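Local coordinates for nucleoplasmin-like protein (Drosophila melanogaster, PDB 1NLQ) that binds core histones and acts as a chaperone in the ATP-facilitated assembly of regularly spaced nucleosomal arrays, its N-terminal core forming a pentamer, at residues K35-G40 and R73-D78; N49-N54 and P63-K68. One frame throughout, in Å; residues are numbered along the deposited sequence.

Interaction 1: K35-G40 and R73-D78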
loop_
_atom_site.group_PDB
_atom_site.type_symbol
_atom_site.label_atom_id
_atom_site.label_comp_id
_atom_site.label_asym_id
_atom_site.label_seq_id
_atom_site.Cartn_x
_atom_site.Cartn_y
_atom_site.Cartn_z
ATOM N N LYS A 35 -6.494 -0.043 8.387
ATOM C CA LYS A 35 -5.328 -0.340 7.569
ATOM C C LYS A 35 -5.523 -1.372 6.481
ATOM O O LYS A 35 -4.985 -1.226 5.390
ATOM C CB LYS A 35 -4.173 -0.797 8.462
ATOM C CG LYS A 35 -3.623 0.270 9.390
ATOM C CD LYS A 35 -2.956 1.368 8.590
ATOM C CE LYS A 35 -2.153 2.315 9.470
ATOM N NZ LYS A 35 -1.382 3.290 8.642
ATOM N N GLN A 36 -6.275 -2.418 6.785
ATOM C CA GLN A 36 -6.476 -3.499 5.834
ATOM C C GLN A 36 -7.841 -4.165 5.958
ATOM O O GLN A 36 -8.385 -4.307 7.051
ATOM C CB GLN A 36 -5.351 -4.538 6.032
ATOM C CG GLN A 36 -5.495 -5.835 5.253
ATOM C CD GLN A 36 -4.372 -6.831 5.549
ATOM O OE1 GLN A 36 -3.410 -6.938 4.794
ATOM N NE2 GLN A 36 -4.494 -7.555 6.658
ATOM N N ILE A 37 -8.406 -4.534 4.810
ATOM C CA ILE A 37 -9.681 -5.239 4.752
ATOM C C ILE A 37 -9.331 -6.426 3.875
ATOM O O ILE A 37 -8.992 -6.275 2.703
ATOM C CB ILE A 37 -10.800 -4.376 4.137
ATOM C CG1 ILE A 37 -11.027 -3.149 5.028
ATOM C CG2 ILE A 37 -12.094 -5.181 4.065
ATOM C CD1 ILE A 37 -12.146 -2.220 4.577
ATOM N N LEU A 38 -9.410 -7.605 4.476
ATOM C CA LEU A 38 -9.004 -8.846 3.846
ATOM C C LEU A 38 -10.114 -9.869 3.667
ATOM O O LEU A 38 -10.921 -10.078 4.572
ATOM C CB LEU A 38 -7.881 -9.428 4.708
ATOM C CG LEU A 38 -7.215 -10.771 4.427
ATOM C CD1 LEU A 38 -6.428 -10.729 3.123
ATOM C CD2 LEU A 38 -6.290 -11.077 5.597
ATOM N N LEU A 39 -10.137 -10.505 2.496
ATOM C CA LEU A 39 -11.139 -11.515 2.179
ATOM C C LEU A 39 -10.670 -12.893 2.657
ATOM O O LEU A 39 -9.560 -13.317 2.360
ATOM C CB LEU A 39 -11.383 -11.544 0.670
ATOM C CG LEU A 39 -12.475 -12.505 0.178
ATOM C CD1 LEU A 39 -13.836 -12.039 0.674
ATOM C CD2 LEU A 39 -12.458 -12.555 -1.345
ATOM N N GLY A 40 -11.528 -13.588 3.396
ATOM C CA GLY A 40 -11.169 -14.907 3.900
ATOM C C GLY A 40 -10.937 -15.948 2.821
ATOM O O GLY A 40 -11.527 -15.886 1.743
ATOM N N ARG A 73 -7.808 -9.821 -3.284
ATOM C CA ARG A 73 -7.799 -10.491 -1.991
ATOM C C ARG A 73 -7.862 -9.510 -0.827
ATOM O O ARG A 73 -8.344 -9.846 0.255
ATOM C CB ARG A 73 -6.532 -11.356 -1.887
ATOM C CG ARG A 73 -6.324 -12.103 -0.567
ATOM C CD ARG A 73 -7.494 -13.011 -0.218
ATOM N NE ARG A 73 -7.865 -13.910 -1.306
ATOM C CZ ARG A 73 -8.887 -14.759 -1.248
ATOM N NH1 ARG A 73 -9.635 -14.825 -0.151
ATOM N NH2 ARG A 73 -9.170 -15.523 -2.293
ATOM N N ALA A 74 -7.391 -8.292 -1.055
ATOM C CA ALA A 74 -7.383 -7.306 0.012
ATOM C C ALA A 74 -7.199 -5.880 -0.478
ATOM O O ALA A 74 -6.733 -5.641 -1.586
ATOM C CB ALA A 74 -6.259 -7.643 1.007
ATOM N N VAL A 75 -7.607 -4.935 0.359
ATOM C CA VAL A 75 -7.409 -3.522 0.076
ATOM C C VAL A 75 -6.787 -2.916 1.335
ATOM O O VAL A 75 -6.943 -3.440 2.444
ATOM C CB VAL A 75 -8.720 -2.763 -0.269
ATOM C CG1 VAL A 75 -9.256 -3.226 -1.617
ATOM C CG2 VAL A 75 -9.749 -2.960 0.832
ATOM N N ASN A 76 -6.059 -1.825 1.153
ATOM C CA ASN A 76 -5.396 -1.144 2.259
ATOM C C ASN A 76 -5.850 0.302 2.220
ATOM O O ASN A 76 -5.149 1.174 1.723
ATOM C CB ASN A 76 -3.884 -1.239 2.080
ATOM C CG ASN A 76 -3.384 -2.669 2.151
ATOM O OD1 ASN A 76 -3.253 -3.236 3.232
ATOM N ND2 ASN A 76 -3.124 -3.268 0.996
ATOM N N PRO A 77 -7.045 0.575 2.752
ATOM C CA PRO A 77 -7.596 1.932 2.759
ATOM C C PRO A 77 -6.727 2.984 3.439
ATOM O O PRO A 77 -6.464 4.053 2.877
ATOM C CB PRO A 77 -8.936 1.759 3.479
ATOM C CG PRO A 77 -9.294 0.321 3.217
ATOM C CD PRO A 77 -7.968 -0.370 3.406
ATOM N N ASP A 78 -6.276 2.666 4.649
ATOM C CA ASP A 78 -5.480 3.580 5.456
ATOM C C ASP A 78 -6.298 4.841 5.685
ATOM O O ASP A 78 -5.789 5.956 5.615
ATOM C CB ASP A 78 -4.144 3.935 4.787
ATOM C CG ASP A 78 -3.193 4.663 5.738
ATOM O OD1 ASP A 78 -3.330 4.470 6.966
ATOM O OD2 ASP A 78 -2.310 5.425 5.275
#
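Lys35 opens the contact with a charge pair: its chain runs beside Asp78 and brings NZ to 2.8 Å from Asp78 OD1, from above the carboxylate plane. The same NZ also pairs with Asp78 of a second subunit, and Asp78 OD2 with Lys35 of a third. Lys35 and Gln36 together form a classic beta bulge opposite His100, to which Gln36 gives its amide NE2. Regular antiparallel pairing starts at Ile37, whose N donates to Val75 O (3.0 Å) while its O accepts from Val75 N. On the face they share, Ile37 CB rests 3.7 Å from Val75 CG2, and CD1 reaches across to the Pro77 ring. Leu38 uses the other face, laying CD1 3.7 Å from Ala74 CB. Leu39 N then bonds Arg73 O at 2.9 Å. Past the last strand pair Arg73 folds back, bent at chi2 and chi3, and its NH1 donates to Leu39 O at 2.9 Å, from above that carbonyl plane but within the guanidinium plane; Gly40 O receives a second, weak bond from the same NH1. Leu39 CD2 lies over one guanidinium face, and Arg73 NE forms a salt bridge with Glu71 of the second subunit. With charged groups closing both ends of a short apolar pairing, the edge of this sheet is tied at once to its own chain and to the pentamer.

Interaction 2: N49-N54 and P63-K68; sequences NVVEVN and PIAVLK
Ile64 and Val53 meet at about a right angle, and the isoleucine, followed outward, sits at a classic beta bulge. Its CB carries CG1 between the backbone N and the carbonyl carbon (chi1 56°), where CG1 lies 3.8 Å from Val51 O. The other branch, CG2, makes a tight contact with Val53 CG1 at 3.2 Å and also touches Val53 CB. At the tip, CD1 comes within 3.9 Å of Val53 CB, and the side chain also packs on Phe88 and Ile37. The backbone here is irregular: Ile64 and Ala65 both face Val51, whose O takes a bond from Ile64 N at 2.8 Å and a weak one from Ala65 N. Beyond it the antiparallel register is regular, with Val51 N donating to Ala65 O and Asn49 exchanging two bonds with Leu67. The Asn49 amide turns elsewhere, OD1 accepting from Gly95 N. On the opposite face, Val50 CG1 lies beside the Pro63 ring, 3.7 Å from CB. Here too Glu52 extends its chain, CG approaching the proline N, and OE2 accepts from Asn54 ND2 at 2.7 Å; an alanine here would probably leave the Asn54 amide with its weak bond to Gln61 and without the carboxylate, and so freer to turn. The bulge thus gives the Val51 carbonyl one good and one weak donor, while the carbonyl of Ile64 accepts from Gln36 of a third subunit: the irregular strand serves both the hairpin and the pentamer.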
loop_
_atom_site.group_PDB
_atom_site.type_symbol
_atom_site.label_atom_id
_atom_site.label_comp_id
_atom_site.label_asym_id
_atom_site.label_seq_id
_atom_site.Cartn_x
_atom_site.Cartn_y
_atom_site.Cartn_z
ATOM N N ASN A 49 -17.527 -9.200 -2.688
ATOM C CA ASN A 49 -17.762 -8.956 -1.275
ATOM C C ASN A 49 -17.515 -7.474 -1.099
ATOM O O ASN A 49 -16.422 -6.987 -1.370
ATOM C CB ASN A 49 -16.800 -9.779 -0.419
ATOM C CG ASN A 49 -17.339 -11.163 -0.116
ATOM O OD1 ASN A 49 -17.849 -11.414 0.976
ATOM N ND2 ASN A 49 -17.244 -12.060 -1.086
ATOM N N VAL A 50 -18.542 -6.760 -0.655
ATOM C CA VAL A 50 -18.453 -5.319 -0.491
ATOM C C VAL A 50 -18.744 -4.880 0.932
ATOM O O VAL A 50 -19.765 -5.254 1.508
ATOM C CB VAL A 50 -19.446 -4.609 -1.449
ATOM C CG1 VAL A 50 -19.342 -3.097 -1.305
ATOM C CG2 VAL A 50 -19.157 -5.038 -2.876
ATOM N N VAL A 51 -17.832 -4.091 1.489
ATOM C CA VAL A 51 -17.979 -3.565 2.839
ATOM C C VAL A 51 -18.304 -2.086 2.710
ATOM O O VAL A 51 -17.624 -1.355 2.000
ATOM C CB VAL A 51 -16.682 -3.717 3.661
ATOM C CG1 VAL A 51 -16.855 -3.094 5.039
ATOM C CG2 VAL A 51 -16.315 -5.185 3.789
ATOM N N GLU A 52 -19.358 -1.657 3.380
ATOM C CA GLU A 52 -19.767 -0.266 3.332
ATOM C C GLU A 52 -19.537 0.354 4.695
ATOM O O GLU A 52 -19.822 -0.270 5.717
ATOM C CB GLU A 52 -21.246 -0.175 2.982
ATOM C CG GLU A 52 -21.789 1.237 3.000
ATOM C CD GLU A 52 -23.289 1.257 3.129
ATOM O OE1 GLU A 52 -23.988 0.875 2.168
ATOM O OE2 GLU A 52 -23.764 1.651 4.213
ATOM N N VAL A 53 -19.010 1.571 4.721
ATOM C CA VAL A 53 -18.777 2.241 5.987
ATOM C C VAL A 53 -19.863 3.297 6.167
ATOM O O VAL A 53 -20.288 3.934 5.206
ATOM C CB VAL A 53 -17.362 2.902 6.047
ATOM C CG1 VAL A 53 -17.267 4.063 5.079
ATOM C CG2 VAL A 53 -17.078 3.386 7.459
ATOM N N ASN A 54 -20.326 3.449 7.405
ATOM C CA ASN A 54 -21.367 4.418 7.717
ATOM C C ASN A 54 -20.985 5.293 8.895
ATOM O O ASN A 54 -20.582 4.799 9.943
ATOM C CB ASN A 54 -22.680 3.715 8.067
ATOM C CG ASN A 54 -23.234 2.910 6.920
ATOM O OD1 ASN A 54 -22.858 1.748 6.711
ATOM N ND2 ASN A 54 -24.124 3.524 6.150
ATOM N N PRO A 63 -19.081 2.397 0.039
ATOM C CA PRO A 63 -18.285 1.165 0.118
ATOM C C PRO A 63 -16.807 1.535 0.308
ATOM O O PRO A 63 -16.318 2.466 -0.338
ATOM C CB PRO A 63 -18.533 0.508 -1.241
ATOM C CG PRO A 63 -19.920 0.974 -1.599
ATOM C CD PRO A 63 -19.872 2.434 -1.204
ATOM N N ILE A 64 -16.102 0.832 1.195
ATOM C CA ILE A 64 -14.686 1.120 1.405
ATOM C C ILE A 64 -13.827 -0.055 0.982
ATOM O O ILE A 64 -12.595 0.004 1.026
ATOM C CB ILE A 64 -14.359 1.491 2.870
ATOM C CG1 ILE A 64 -14.822 0.394 3.831
ATOM C CG2 ILE A 64 -14.964 2.845 3.194
ATOM C CD1 ILE A 64 -14.334 0.643 5.256
ATOM N N ALA A 65 -14.489 -1.122 0.560
ATOM C CA ALA A 65 -13.799 -2.316 0.100
ATOM C C ALA A 65 -14.655 -3.108 -0.885
ATOM O O ALA A 65 -15.843 -3.317 -0.658
ATOM C CB ALA A 65 -13.431 -3.206 1.301
ATOM N N VAL A 66 -14.049 -3.512 -1.992
ATOM C CA VAL A 66 -14.705 -4.348 -2.991
ATOM C C VAL A 66 -13.673 -5.447 -3.196
ATOM O O VAL A 66 -12.591 -5.191 -3.726
ATOM C CB VAL A 66 -14.939 -3.612 -4.327
ATOM C CG1 VAL A 66 -15.484 -4.601 -5.376
ATOM C CG2 VAL A 66 -15.933 -2.485 -4.127
ATOM N N LEU A 67 -13.997 -6.656 -2.746
ATOM C CA LEU A 67 -13.087 -7.791 -2.845
ATOM C C LEU A 67 -13.726 -8.934 -3.628
ATOM O O LEU A 67 -14.948 -9.032 -3.726
ATOM C CB LEU A 67 -12.727 -8.292 -1.445
ATOM C CG LEU A 67 -12.229 -7.255 -0.430
ATOM C CD1 LEU A 67 -12.209 -7.869 0.955
ATOM C CD2 LEU A 67 -10.850 -6.756 -0.825
ATOM N N LYS A 68 -12.888 -9.795 -4.194
ATOM C CA LYS A 68 -13.380 -10.945 -4.943
ATOM C C LYS A 68 -12.269 -11.968 -5.121
ATOM O O LYS A 68 -11.216 -11.661 -5.673
ATOM C CB LYS A 68 -13.919 -10.511 -6.312
ATOM C CG LYS A 68 -14.546 -11.671 -7.102
ATOM C CD LYS A 68 -15.334 -11.217 -8.330
ATOM C CE LYS A 68 -14.454 -10.581 -9.385
ATOM N NZ LYS A 68 -15.185 -10.453 -10.690
#

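How the interactions relate
Interaction 2 is nested inside the loop that interaction 1 closes: strands 31-39, 48-55, 60-68 and 74-82 follow in chain order, the outer two pairing in one antiparallel sheet and the inner two, a hairpin, in the other. The contact centres lie 10 Å apart, and the sheets pack face to face in the nucleoplasmin beta sandwich. Their apolar faces meet directly, Ile37 CG2 lying 3.7 Å from Ala65 CB and Ile37 CD1 3.7 Å from Ile64 CD1. Strands 60-68 and 74-82 are the outermost on this side, and both contacts touch the third subunit. One shared core therefore backs a surface used in building the five-membered ring.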